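PDB 2X26: periplasmic aliphatic sulphonates-binding protein from Escherichia coli, which probably binds aliphatic sulfonates in the periplasm as the solute-binding component of an ABC transport system. Local coordinates for residues Leu74-Val79 and Ala259-Thr264. Residues are numbered along the deposited sequence; the frame is centred on the assembly and turned at random.
Sequences LVYVGV and ALQQQT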
loop_
_atom_site.group_PDB
_atom_site.type_symbol
_atom_site.label_atom_id
_atom_site.label_comp_id
_atom_site.label_asym_id
_atom_site.label_seq_id
_atom_site.Cartn_x
_atom_site.Cartn_y
_atom_site.Cartn_z
ATOM N N LEU A 74 9.623 11.832 -3.856
ATOM C CA LEU A 74 8.188 11.484 -3.848
ATOM C C LEU A 74 7.576 11.714 -2.489
ATOM O O LEU A 74 8.174 11.341 -1.483
ATOM C CB LEU A 74 8.049 10.029 -4.166
ATOM C CG LEU A 74 8.779 9.650 -5.427
ATOM C CD1 LEU A 74 8.621 8.123 -5.591
ATOM C CD2 LEU A 74 8.200 10.401 -6.643
ATOM N N VAL A 75 6.402 12.327 -2.437
ATOM C CA VAL A 75 5.826 12.753 -1.159
ATOM C C VAL A 75 4.659 11.863 -0.810
ATOM O O VAL A 75 3.928 11.395 -1.723
ATOM C CB VAL A 75 5.370 14.216 -1.195
ATOM C CG1 VAL A 75 6.585 15.126 -1.335
ATOM C CG2 VAL A 75 4.365 14.507 -2.305
ATOM N N TYR A 76 4.469 11.644 0.503
ATOM C CA TYR A 76 3.301 10.927 0.998
ATOM C C TYR A 76 2.131 11.907 1.037
ATOM O O TYR A 76 2.156 12.886 1.800
ATOM C CB TYR A 76 3.565 10.427 2.414
ATOM C CG TYR A 76 4.740 9.489 2.566
ATOM C CD1 TYR A 76 4.581 8.090 2.420
ATOM C CD2 TYR A 76 5.975 9.966 2.906
ATOM C CE1 TYR A 76 5.670 7.207 2.580
ATOM C CE2 TYR A 76 7.087 9.108 3.065
ATOM C CZ TYR A 76 6.921 7.727 2.897
ATOM O OH TYR A 76 7.995 6.863 3.069
ATOM N N VAL A 77 1.133 11.665 0.210
ATOM C CA VAL A 77 -0.030 12.529 0.163
ATOM C C VAL A 77 -1.190 12.021 1.045
ATOM O O VAL A 77 -2.065 12.809 1.409
ATOM C CB VAL A 77 -0.553 12.839 -1.283
ATOM C CG1 VAL A 77 0.402 13.822 -2.059
ATOM C CG2 VAL A 77 -0.888 11.539 -2.072
ATOM N N GLY A 78 -1.211 10.730 1.371
ATOM C CA GLY A 78 -2.334 10.161 2.135
ATOM C C GLY A 78 -1.929 8.840 2.730
ATOM O O GLY A 78 -1.068 8.145 2.195
ATOM N N VAL A 79 -2.611 8.445 3.799
ATOM C CA VAL A 79 -2.329 7.129 4.439
ATOM C C VAL A 79 -3.655 6.434 4.803
ATOM O O VAL A 79 -4.676 7.077 5.128
ATOM C CB VAL A 79 -1.425 7.283 5.718
ATOM C CG1 VAL A 79 -2.113 8.193 6.798
ATOM C CG2 VAL A 79 -1.011 5.905 6.297
ATOM N N ALA A 259 6.213 9.158 12.519
ATOM C CA ALA A 259 7.149 8.562 13.451
ATOM C C ALA A 259 7.226 7.063 13.263
ATOM O O ALA A 259 8.325 6.484 13.377
ATOM C CB ALA A 259 6.771 8.908 14.910
ATOM N N LEU A 260 6.079 6.407 13.017
ATOM C CA LEU A 260 6.128 4.926 12.774
ATOM C C LEU A 260 6.871 4.630 11.492
ATOM O O LEU A 260 7.647 3.668 11.420
ATOM C CB LEU A 260 4.747 4.254 12.719
ATOM C CG LEU A 260 3.959 4.377 14.014
ATOM C CD1 LEU A 260 2.464 4.147 13.745
ATOM C CD2 LEU A 260 4.522 3.370 15.046
ATOM N N GLN A 261 6.625 5.449 10.465
ATOM C CA GLN A 261 7.306 5.212 9.161
ATOM C C GLN A 261 8.800 5.481 9.352
ATOM O O GLN A 261 9.641 4.777 8.760
ATOM C CB GLN A 261 6.695 6.066 8.041
ATOM C CG GLN A 261 7.289 5.881 6.649
ATOM C CD GLN A 261 6.965 4.570 6.010
ATOM O OE1 GLN A 261 6.458 3.636 6.635
ATOM N NE2 GLN A 261 7.189 4.517 4.722
ATOM N N GLN A 262 9.139 6.466 10.199
ATOM C CA GLN A 262 10.578 6.760 10.427
ATOM C C GLN A 262 11.253 5.570 11.088
ATOM O O GLN A 262 12.384 5.196 10.691
ATOM C CB GLN A 262 10.788 8.029 11.267
ATOM C CG GLN A 262 12.285 8.467 11.378
ATOM C CD GLN A 262 12.880 8.785 10.027
ATOM O OE1 GLN A 262 12.468 9.756 9.382
ATOM N NE2 GLN A 262 13.855 7.977 9.576
ATOM N N GLN A 263 10.565 4.961 12.068
ATOM C CA GLN A 263 11.081 3.777 12.762
ATOM C C GLN A 263 11.424 2.674 11.740
ATOM O O GLN A 263 12.494 2.039 11.795
ATOM C CB GLN A 263 10.056 3.246 13.798
ATOM C CG GLN A 263 10.062 3.891 15.208
ATOM C CD GLN A 263 8.738 3.663 15.970
ATOM O OE1 GLN A 263 8.144 2.584 15.920
ATOM N NE2 GLN A 263 8.274 4.695 16.660
ATOM N N THR A 264 10.501 2.418 10.810
ATOM C CA THR A 264 10.733 1.367 9.813
ATOM C C THR A 264 11.908 1.726 8.883
ATOM O O THR A 264 12.740 0.869 8.508
ATOM C CB THR A 264 9.463 1.104 8.978
ATOM O OG1 THR A 264 8.393 0.756 9.888
ATOM C CG2 THR A 264 9.702 -0.062 7.983
#
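Tyr76 and Gln261 join a strand and a helix whose backbones stay well apart, their CA atoms 10.7 Å from each other at the closest pairing. Residues 74-79 lie on strand 74-80, which pairs with strand 186-191 in a mixed sheet; Val77 and Gly78 both face Tyr188 there in a classic beta bulge, while Tyr76 also bonds through its backbone to Arg283 and Trp285. The sheet is the core of one lobe of a type II periplasmic-binding-protein fold, and residues 259-264 are part of helix 255-270, packed against that lobe.

Each of the two side chains sets out from its backbone toward the other segment, and together they span the gap. Gln261 holds CG anti to the backbone N (chi1 -178°) and then bends at chi2, which brings its amide to the tyrosine hydroxyl. There NE2 donates to Tyr76 OH over 3.0 Å, nearly straight at 166° and in the plane of the amide. That plane stands almost perpendicular to the phenol ring, at 89°. Phe187 meets the ring of Tyr76 and also touches Gln261.

Gln261 NE2 also donates to the backbone carbonyl of Asp61, so the buried amide nitrogen has two acceptors, which should restrict its rotation. Tyr76 OH, besides accepting from Gln261, makes a weak hydrogen bond with Gln68 OE1 of helix 62-69. A single carboxamide thus ties the helix to both strand 74-80 and the chain just before helix 62-69.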